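Local coordinates for odorant binding protein ASP5 (Apis mellifera, PDB 3R72) that probably binds and carries small hydrophobic odorant molecules in the antennae, enclosing them in a pocket between helices held together by three disulfides, at residues N14-C19 with Q45-C50; E27-G32 with P39-L44; G61-D66 with Y105-C110. All blocks are in the same frame, centred on the assembly; numbering follows the deposited sequence. Where two conformers were deposited one is given.

Contact 1: residues N14-C19 with Q45-C50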
loop_
_atom_site.group_PDB
_atom_site.type_symbol
_atom_site.label_atom_id
_atom_site.label_comp_id
_atom_site.label_asym_id
_atom_site.label_seq_id
_atom_site.Cartn_x
_atom_site.Cartn_y
_atom_site.Cartn_z
ATOM N N ASN A 14 0.810 -11.644 -7.219
ATOM C CA ASN A 14 1.009 -12.806 -6.372
ATOM C C ASN A 14 0.816 -12.516 -4.892
ATOM O O ASN A 14 0.266 -13.331 -4.166
ATOM C CB ASN A 14 2.336 -13.477 -6.696
ATOM C CG ASN A 14 2.232 -14.300 -7.955
ATOM O OD1 ASN A 14 1.420 -15.205 -8.033
ATOM N ND2 ASN A 14 3.012 -13.972 -8.950
ATOM N N MET A 15 1.224 -11.340 -4.443
ATOM C CA MET A 15 0.923 -10.904 -3.075
ATOM C C MET A 15 -0.581 -10.748 -2.867
ATOM O O MET A 15 -1.133 -11.182 -1.851
ATOM C CB MET A 15 1.626 -9.590 -2.777
ATOM C CG MET A 15 3.131 -9.746 -2.687
ATOM S SD MET A 15 3.973 -8.281 -2.086
ATOM C CE MET A 15 3.513 -7.133 -3.327
ATOM N N ARG A 16 -1.251 -10.130 -3.829
ATOM C CA ARG A 16 -2.705 -9.988 -3.748
ATOM C C ARG A 16 -3.372 -11.344 -3.605
ATOM O O ARG A 16 -4.227 -11.544 -2.733
ATOM C CB ARG A 16 -3.270 -9.293 -4.986
ATOM C CG ARG A 16 -4.802 -9.334 -5.041
ATOM C CD ARG A 16 -5.395 -8.647 -6.228
ATOM N NE ARG A 16 -5.157 -7.214 -6.215
ATOM C CZ ARG A 16 -5.810 -6.334 -6.977
ATOM N NH1 ARG A 16 -6.753 -6.727 -7.831
ATOM N NH2 ARG A 16 -5.504 -5.050 -6.903
ATOM N N LYS A 17 -3.006 -12.272 -4.486
ATOM C CA LYS A 17 -3.586 -13.608 -4.500
ATOM C C LYS A 17 -3.536 -14.231 -3.137
ATOM O O LYS A 17 -4.535 -14.776 -2.644
ATOM C CB LYS A 17 -2.794 -14.533 -5.426
ATOM C CG LYS A 17 -3.156 -14.478 -6.881
ATOM C CD LYS A 17 -2.862 -15.819 -7.576
ATOM C CE LYS A 17 -2.012 -15.625 -8.809
ATOM N NZ LYS A 17 -2.282 -16.659 -9.835
ATOM N N SER A 18 -2.358 -14.185 -2.536
ATOM C CA SER A 18 -2.120 -14.735 -1.206
ATOM C C SER A 18 -3.020 -14.079 -0.170
ATOM O O SER A 18 -3.728 -14.739 0.579
ATOM C CB SER A 18 -0.664 -14.511 -0.809
ATOM O OG SER A 18 -0.404 -14.987 0.500
ATOM N N CYS A 19 -2.973 -12.751 -0.118
ATOM C CA CYS A 19 -3.745 -12.030 0.895
ATOM C C CYS A 19 -5.277 -12.127 0.677
ATOM O O CYS A 19 -6.032 -12.174 1.655
ATOM C CB CYS A 19 -3.251 -10.584 0.983
ATOM S SG CYS A 19 -1.604 -10.380 1.737
ATOM N N GLN A 45 -9.516 -3.405 5.393
ATOM C CA GLN A 45 -8.444 -2.812 6.181
ATOM C C GLN A 45 -7.356 -3.845 6.468
ATOM O O GLN A 45 -6.160 -3.595 6.273
ATOM C CB GLN A 45 -9.018 -2.216 7.465
ATOM C CG GLN A 45 -9.946 -1.041 7.193
ATOM C CD GLN A 45 -10.766 -0.577 8.367
ATOM O OE1 GLN A 45 -10.802 -1.202 9.422
ATOM N NE2 GLN A 45 -11.439 0.549 8.179
ATOM N N CYS A 46 -7.758 -5.036 6.894
ATOM C CA CYS A 46 -6.775 -6.079 7.197
ATOM C C CYS A 46 -6.048 -6.602 5.964
ATOM O O CYS A 46 -4.893 -7.005 6.081
ATOM C CB CYS A 46 -7.420 -7.205 7.987
ATOM S SG CYS A 46 -7.970 -6.687 9.667
ATOM N N TYR A 47 -6.677 -6.538 4.793
ATOM C CA TYR A 47 -5.973 -6.845 3.548
ATOM C C TYR A 47 -4.776 -5.905 3.372
ATOM O O TYR A 47 -3.688 -6.342 2.991
ATOM C CB TYR A 47 -6.933 -6.797 2.348
ATOM C CG TYR A 47 -6.234 -6.883 1.019
ATOM C CD1 TYR A 47 -5.984 -8.104 0.400
ATOM C CD2 TYR A 47 -5.784 -5.735 0.393
ATOM C CE1 TYR A 47 -5.296 -8.164 -0.806
ATOM C CE2 TYR A 47 -5.106 -5.792 -0.811
ATOM C CZ TYR A 47 -4.871 -7.010 -1.404
ATOM O OH TYR A 47 -4.185 -7.088 -2.593
ATOM N N THR A 48 -4.969 -4.614 3.635
ATOM C CA THR A 48 -3.856 -3.688 3.490
ATOM C C THR A 48 -2.707 -4.040 4.413
ATOM O O THR A 48 -1.546 -3.918 4.036
ATOM C CB THR A 48 -4.244 -2.195 3.601
ATOM O OG1 THR A 48 -4.632 -1.835 4.931
ATOM C CG2 THR A 48 -5.326 -1.823 2.593
ATOM N N THR A 49 -3.026 -4.466 5.629
ATOM C CA THR A 49 -1.989 -4.876 6.558
ATOM C C THR A 49 -1.257 -6.129 6.072
ATOM O O THR A 49 -0.041 -6.226 6.207
ATOM C CB THR A 49 -2.562 -5.137 7.960
ATOM O OG1 THR A 49 -3.489 -4.099 8.291
ATOM C CG2 THR A 49 -1.442 -5.216 9.008
ATOM N N CYS A 50 -2.004 -7.079 5.525
ATOM C CA CYS A 50 -1.426 -8.299 4.995
ATOM C C CYS A 50 -0.378 -7.970 3.926
ATOM O O CYS A 50 0.748 -8.494 3.959
ATOM C CB CYS A 50 -2.538 -9.203 4.436
ATOM S SG CYS A 50 -1.998 -10.788 3.744
#
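Cys19 and Cys50 are joined by a disulfide, SG to SG 2.1 Å, and their CA atoms, 6.0 Å apart, are the nearest pair between the two segments. The bridge has a left-handed twist, chi3 -86°. Cys50 sends SG out in extended fashion, trans to its own N, whereas SG of Cys19 folds back beside its N. Packing is tight just next to the bridge, where Cys19 CB lies 3.6 Å from Tyr47 CE1, approaching the ring obliquely. The phenol reaches on to Arg16, its OH 3.4 Å from Arg16 CG, and the guanidinium and ring planes stand 75° apart. These two do not bond to each other: Tyr47 OH and Arg16 NE both hydrogen-bond the C-terminal carboxylate of Pro122, the guanidinium having further acidic partners on helix 27-32. By contrast, Asn14, Lys17 and Ser18 belong to the exposed side of helix 5-23 and add nothing to the contact. A disulfide between these two helices is a hallmark of the PBP/GOBP fold. The helix segments run at 130° to each other with axes 10.0 Å apart at closest; Val30 of helix 27-32 packs on both Arg16 and Tyr47, and Thr48 and Thr49 face helix 100-114 through hydrogen bonds to Thr104.

Contact 2: residues E27-G32 with P39-L44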
loop_
_atom_site.group_PDB
_atom_site.type_symbol
_atom_site.label_atom_id
_atom_site.label_comp_id
_atom_site.label_asym_id
_atom_site.label_seq_id
_atom_site.Cartn_x
_atom_site.Cartn_y
_atom_site.Cartn_z
ATOM N N GLU A 27 -11.682 -9.626 -5.003
ATOM C CA GLU A 27 -10.835 -8.790 -5.807
ATOM C C GLU A 27 -11.505 -7.443 -6.109
ATOM O O GLU A 27 -10.836 -6.405 -6.142
ATOM C CB GLU A 27 -10.436 -9.520 -7.084
ATOM C CG GLU A 27 -9.425 -8.757 -7.880
ATOM C CD GLU A 27 -8.536 -9.646 -8.716
ATOM O OE1 GLU A 27 -8.993 -10.726 -9.162
ATOM O OE2 GLU A 27 -7.389 -9.241 -8.950
ATOM N N GLU A 28 -12.820 -7.456 -6.301
ATOM C CA GLU A 28 -13.547 -6.225 -6.536
ATOM C C GLU A 28 -13.296 -5.216 -5.406
ATOM O O GLU A 28 -13.058 -4.033 -5.650
ATOM C CB GLU A 28 -15.056 -6.505 -6.657
ATOM C CG GLU A 28 -15.857 -5.226 -6.847
ATOM C CD GLU A 28 -17.354 -5.386 -6.718
ATOM O OE1 GLU A 28 -17.878 -6.513 -6.659
ATOM O OE2 GLU A 28 -18.014 -4.323 -6.668
ATOM N N LEU A 29 -13.370 -5.674 -4.167
ATOM C CA LEU A 29 -13.240 -4.789 -3.029
ATOM C C LEU A 29 -11.823 -4.177 -2.992
ATOM O O LEU A 29 -11.643 -2.987 -2.739
ATOM C CB LEU A 29 -13.581 -5.588 -1.769
ATOM C CG LEU A 29 -13.656 -4.785 -0.478
ATOM C CD1 LEU A 29 -14.725 -3.704 -0.546
ATOM C CD2 LEU A 29 -13.910 -5.722 0.683
ATOM N N VAL A 30 -10.816 -4.980 -3.316
ATOM C CA VAL A 30 -9.450 -4.473 -3.378
ATOM C C VAL A 30 -9.285 -3.481 -4.536
ATOM O O VAL A 30 -8.702 -2.420 -4.360
ATOM C CB VAL A 30 -8.445 -5.624 -3.495
ATOM C CG1 VAL A 30 -7.044 -5.086 -3.727
ATOM C CG2 VAL A 30 -8.516 -6.504 -2.246
ATOM N N ASP A 31 -9.800 -3.836 -5.716
ATOM C CA ASP A 31 -9.729 -2.951 -6.878
ATOM C C ASP A 31 -10.453 -1.622 -6.675
ATOM O O ASP A 31 -10.112 -0.613 -7.298
ATOM C CB ASP A 31 -10.332 -3.622 -8.114
ATOM C CG ASP A 31 -9.425 -4.635 -8.741
ATOM O OD1 ASP A 31 -8.189 -4.481 -8.658
ATOM O OD2 ASP A 31 -9.981 -5.568 -9.362
ATOM N N GLY A 32 -11.442 -1.612 -5.796
ATOM C CA GLY A 32 -12.174 -0.390 -5.522
ATOM C C GLY A 32 -11.311 0.725 -4.965
ATOM O O GLY A 32 -11.590 1.901 -5.194
ATOM N N PRO A 39 -14.442 2.012 1.779
ATOM C CA PRO A 39 -15.463 1.769 2.792
ATOM C C PRO A 39 -14.820 1.443 4.147
ATOM O O PRO A 39 -13.653 0.998 4.229
ATOM C CB PRO A 39 -16.201 0.553 2.248
ATOM C CG PRO A 39 -15.161 -0.167 1.423
ATOM C CD PRO A 39 -14.377 0.932 0.779
ATOM N N ASP A 40 -15.560 1.684 5.214
ATOM C CA ASP A 40 -15.089 1.347 6.554
ATOM C C ASP A 40 -15.275 -0.146 6.808
ATOM O O ASP A 40 -16.048 -0.563 7.668
ATOM C CB ASP A 40 -15.837 2.187 7.586
ATOM C CG ASP A 40 -15.293 2.020 8.969
ATOM O OD1 ASP A 40 -16.122 1.859 9.889
ATOM O OD2 ASP A 40 -14.053 2.035 9.132
ATOM N N ASP A 41 -14.539 -0.947 6.050
ATOM C CA ASP A 41 -14.680 -2.396 5.991
ATOM C C ASP A 41 -13.435 -2.999 6.611
ATOM O O ASP A 41 -12.353 -2.922 6.042
ATOM C CB ASP A 41 -14.843 -2.814 4.524
ATOM C CG ASP A 41 -15.047 -4.293 4.334
ATOM O OD1 ASP A 41 -14.410 -5.078 5.048
ATOM O OD2 ASP A 41 -15.822 -4.674 3.437
ATOM N N HIS A 42 -13.566 -3.570 7.806
ATOM C CA HIS A 42 -12.412 -4.038 8.544
ATOM C C HIS A 42 -11.650 -5.135 7.801
ATOM O O HIS A 42 -10.442 -5.235 7.945
ATOM C CB HIS A 42 -12.820 -4.484 9.950
ATOM C CG HIS A 42 -11.661 -4.670 10.877
ATOM N ND1 HIS A 42 -11.148 -5.910 11.174
ATOM C CD2 HIS A 42 -10.927 -3.779 11.580
ATOM C CE1 HIS A 42 -10.138 -5.775 12.018
ATOM N NE2 HIS A 42 -9.988 -4.492 12.287
ATOM N N ASP A 43 -12.338 -5.936 6.997
ATOM C CA ASP A 43 -11.644 -6.964 6.230
ATOM C C ASP A 43 -10.750 -6.361 5.148
ATOM O O ASP A 43 -9.616 -6.790 4.979
ATOM C CB ASP A 43 -12.634 -7.973 5.671
ATOM C CG ASP A 43 -13.353 -8.722 6.768
ATOM O OD1 ASP A 43 -12.716 -9.045 7.793
ATOM O OD2 ASP A 43 -14.561 -8.986 6.611
ATOM N N LEU A 44 -11.243 -5.352 4.441
ATOM C CA LEU A 44 -10.398 -4.637 3.491
ATOM C C LEU A 44 -9.240 -3.965 4.217
ATOM O O LEU A 44 -8.099 -3.976 3.732
ATOM C CB LEU A 44 -11.212 -3.628 2.678
ATOM C CG LEU A 44 -10.424 -2.835 1.646
ATOM C CD1 LEU A 44 -9.711 -3.715 0.635
ATOM C CD2 LEU A 44 -11.357 -1.823 0.968
#
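Asp41 OD1 is gripped by two backbone amides while the other carboxylate oxygen, OD2, rests 3.5 Å from Leu29 CD2 across the contact. The straighter of the two bonds comes from Leu44 N, 3.2 Å from Asp41 OD1 at an N-H...O angle of 163°, and it meets the oxygen from above the carboxylate plane. The bond from Asp43 N to the same oxygen is weak and bent, at 124°. Asp41 is at the N-cap of helix 42-54, and both are capping bonds; the carboxylate would be expected to interact favourably with the positive end of the helix dipole. The rest of the contact is apolar and centres on Leu29. Its CG lies trans to its N (chi1 -173°), which sets the two methyls among Pro39, Asp41 and Leu44: CD1 lies 4.1 Å from Pro39 CG, and CD2 lies 4.0 Å from Leu44 CB. Leu44 in turn spreads its branches over the helix backbone, with CD2 3.9 Å from Leu29 O and CD1 4.1 Å from Val30 CA. CG2 of Val30 adds a looser touch on Leu44 CD1. Thus the short helix 27-32 packs against the start of helix 42-54 across a six-residue connection. Val30 also leans on Leu20 of helix 5-23, Ile25 touches both Val30 and Leu44, and Leu44 backs onto Tyr105 of helix 100-114.

Contact 3: residues G61-D66 with Y105-C110. With NBB (N-butyl-benzenesulfonamide), chain B.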
loop_
_atom_site.group_PDB
_atom_site.type_symbol
_atom_site.label_atom_id
_atom_site.label_comp_id
_atom_site.label_asym_id
_atom_site.label_seq_id
_atom_site.Cartn_x
_atom_site.Cartn_y
_atom_site.Cartn_z
ATOM N N GLY A 61 3.506 -3.751 14.585
ATOM C CA GLY A 61 2.586 -2.705 14.954
ATOM C C GLY A 61 2.964 -1.310 14.507
ATOM O O GLY A 61 2.271 -0.357 14.845
ATOM N N ASN A 62 4.023 -1.177 13.710
ATOM C CA ASN A 62 4.423 0.140 13.212
ATOM C C ASN A 62 4.841 0.104 11.752
ATOM O O ASN A 62 5.297 -0.907 11.232
ATOM C CB ASN A 62 5.569 0.708 14.055
ATOM C CG ASN A 62 5.089 1.318 15.362
ATOM O OD1 ASN A 62 4.346 2.300 15.365
ATOM N ND2 ASN A 62 5.507 0.736 16.471
ATOM N N PHE A 63 4.719 1.252 11.111
ATOM C CA PHE A 63 5.265 1.425 9.776
ATOM C C PHE A 63 6.773 1.359 9.822
ATOM O O PHE A 63 7.382 1.776 10.806
ATOM C CB PHE A 63 4.811 2.774 9.205
ATOM C CG PHE A 63 3.334 2.865 9.063
ATOM C CD1 PHE A 63 2.690 2.262 7.997
ATOM C CD2 PHE A 63 2.568 3.433 10.052
ATOM C CE1 PHE A 63 1.323 2.266 7.895
ATOM C CE2 PHE A 63 1.186 3.439 9.950
ATOM C CZ PHE A 63 0.568 2.861 8.881
ATOM N N ASP A 64 7.361 0.843 8.754
ATOM C CA ASP A 64 8.794 0.900 8.568
ATOM C C ASP A 64 9.031 1.859 7.412
ATOM O O ASP A 64 8.986 1.467 6.245
ATOM C CB ASP A 64 9.384 -0.493 8.299
ATOM C CG ASP A 64 10.886 -0.463 8.201
ATOM O OD1 ASP A 64 11.417 0.609 7.850
ATOM O OD2 ASP A 64 11.543 -1.494 8.446
ATOM N N PHE A 65 9.224 3.129 7.744
ATOM C CA PHE A 65 9.340 4.139 6.702
ATOM C C PHE A 65 10.630 4.010 5.908
ATOM O O PHE A 65 10.629 4.333 4.726
ATOM C CB PHE A 65 9.133 5.562 7.231
ATOM C CG PHE A 65 7.743 5.810 7.732
ATOM C CD1 PHE A 65 6.660 5.802 6.866
ATOM C CD2 PHE A 65 7.500 6.024 9.079
ATOM C CE1 PHE A 65 5.371 5.997 7.357
ATOM C CE2 PHE A 65 6.213 6.228 9.550
ATOM C CZ PHE A 65 5.169 6.206 8.697
ATOM N N ASP A 66 11.703 3.504 6.515
ATOM C CA ASP A 66 12.911 3.242 5.725
ATOM C C ASP A 66 12.607 2.215 4.620
ATOM O O ASP A 66 13.053 2.375 3.486
ATOM C CB ASP A 66 14.070 2.720 6.599
ATOM C CG ASP A 66 14.685 3.773 7.517
ATOM O OD1 ASP A 66 14.328 4.973 7.456
ATOM O OD2 ASP A 66 15.559 3.368 8.308
ATOM N N TYR A 105 -4.709 1.019 6.715
ATOM C CA TYR A 105 -5.725 1.518 5.802
ATOM C C TYR A 105 -5.714 3.045 5.729
ATOM O O TYR A 105 -5.847 3.623 4.654
ATOM C CB TYR A 105 -7.086 1.053 6.245
ATOM C CG TYR A 105 -8.227 1.169 5.255
ATOM C CD1 TYR A 105 -8.205 0.517 4.035
ATOM C CD2 TYR A 105 -9.386 1.853 5.592
ATOM C CE1 TYR A 105 -9.293 0.522 3.193
ATOM C CE2 TYR A 105 -10.480 1.865 4.753
ATOM C CZ TYR A 105 -10.418 1.204 3.555
ATOM O OH TYR A 105 -11.476 1.154 2.700
ATOM N N GLN A 106 -5.546 3.700 6.874
ATOM C CA GLN A 106 -5.439 5.148 6.913
ATOM C C GLN A 106 -4.215 5.621 6.118
ATOM O O GLN A 106 -4.272 6.623 5.419
ATOM C CB GLN A 106 -5.355 5.640 8.359
ATOM C CG GLN A 106 -6.647 5.491 9.180
ATOM C CD GLN A 106 -6.388 5.429 10.669
ATOM O OE1 GLN A 106 -5.363 5.912 11.149
ATOM N NE2 GLN A 106 -7.305 4.809 11.411
ATOM N N TYR A 107 -3.096 4.916 6.238
ATOM C CA TYR A 107 -1.879 5.279 5.521
ATOM C C TYR A 107 -2.078 5.161 4.009
ATOM O O TYR A 107 -1.700 6.045 3.235
ATOM C CB TYR A 107 -0.707 4.401 6.015
ATOM C CG TYR A 107 0.586 4.788 5.356
ATOM C CD1 TYR A 107 1.290 5.894 5.814
ATOM C CD2 TYR A 107 1.079 4.115 4.266
ATOM C CE1 TYR A 107 2.434 6.335 5.202
ATOM C CE2 TYR A 107 2.243 4.545 3.654
ATOM C CZ TYR A 107 2.903 5.666 4.124
ATOM O OH TYR A 107 4.025 6.127 3.500
ATOM N N VAL A 108 -2.703 4.070 3.584
ATOM C CA VAL A 108 -3.015 3.864 2.178
ATOM C C VAL A 108 -3.919 4.995 1.654
ATOM O O VAL A 108 -3.695 5.516 0.571
ATOM C CB VAL A 108 -3.644 2.456 1.965
ATOM C CG1 VAL A 108 -4.169 2.309 0.543
ATOM C CG2 VAL A 108 -2.612 1.384 2.290
ATOM N N GLN A 109 -4.926 5.378 2.426
ATOM C CA GLN A 109 -5.803 6.493 2.057
ATOM C C GLN A 109 -5.029 7.806 1.962
ATOM O O GLN A 109 -5.311 8.620 1.084
ATOM C CB GLN A 109 -6.938 6.646 3.057
ATOM C CG GLN A 109 -7.996 5.588 2.921
ATOM C CD GLN A 109 -8.955 5.611 4.078
ATOM O OE1 GLN A 109 -8.696 5.012 5.131
ATOM N NE2 GLN A 109 -10.055 6.308 3.906
ATOM N N CYS A 110 -4.057 8.030 2.837
ATOM C CA CYS A 110 -3.230 9.231 2.743
ATOM C C CYS A 110 -2.474 9.255 1.422
ATOM O O CYS A 110 -2.416 10.274 0.744
ATOM C CB CYS A 110 -2.256 9.313 3.914
ATOM S SG CYS A 110 -1.196 10.789 3.863
HETATM O O1S NBB B . 3.525 -0.363 1.568
HETATM S S NBB B . 3.222 -0.325 0.185
HETATM O O2S NBB B . 2.656 -1.527 -0.362
HETATM N N10 NBB B . 4.593 -0.009 -0.577
HETATM C C11 NBB B . 5.380 1.154 -0.224
HETATM C C12 NBB B . 6.048 1.775 -1.436
HETATM C C13 NBB B . 5.073 2.447 -2.403
HETATM C C14 NBB B . 4.517 3.724 -1.811
HETATM C C4 NBB B . 2.199 0.925 -0.098
HETATM C C5 NBB B . 1.730 1.126 -1.398
HETATM C C6 NBB B . 0.860 2.185 -1.694
HETATM C C1 NBB B . 0.436 3.060 -0.707
HETATM C C2 NBB B . 0.869 2.866 0.584
HETATM C C3 NBB B . 1.739 1.821 0.890
#
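Tyr107 meets Phe63 and Phe65 through aromatic contacts, the three rings forming a cluster. The Phe63 and Tyr107 rings are oblique, with planes at 38° and centroids 4.9 Å apart, and Tyr107 CD1 lies over the rim of one Phe63 face. Phe65 meets Tyr107 at a steeper 53°; Tyr107 CE1 comes in near the plane of the Phe65 ring, at its edge, 3.7 Å from Phe65 CE1. A further apolar contact falls at the base of the tyrosine, where Phe63 CZ lies 3.5 Å from Tyr107 CB. The chi1 of -177° sets the tyrosine ring trans to its N, which places it against Phe63 and Phe65. In this mainly helical PBP/GOBP fold, 61-66 is the passage from a small antiparallel strand pair, 58-59 with 62-63, into helix 65-75, whose N-cap is Asp64, bonded through OD1 to Met67 N. Segment 105-110 meets the ligand by van der Waals touch alone: Tyr107 CE2 lies 3.8 Å from C2 of n-butyl-benzenesulfonamide, a carbon of its phenyl ring, and Val108 CG2 is more distant, 4.2 Å from the same C2. The ligand also hydrogen-bonds Thr57 OG1, outside the two segments. Beyond the cluster, Phe63 packs edge-to-face on Phe58, and the disulfide Cys91-Cys110 links helix 100-114 to helix 81-91.

In the fold
Contacts 1 and 2 share helix 42-54, their centres 11 Å apart, and contact 2 is nested in the chain loop that contact 1 closes. Salt bridges join them: Arg16 NH1 lies 2.8 Å from Asp31 OD1, and Arg16 NH1 also lies 2.8 Å from Glu27 OE2. Contact 3 follows later in the chain, with centres about 14 Å from contact 1 and 17 Å from contact 2. Tyr105 reaches both, its OH 2.7 Å from Pro39 O in a probable hydrogen bond and its ring packed on Gln45. Contact 3 borders one bound n-butyl-benzenesulfonamide through Tyr107; Met15 of contact 1 lines the site of the other; the Val30 side chain of contact 2 stays about 11 Å from a bound molecule.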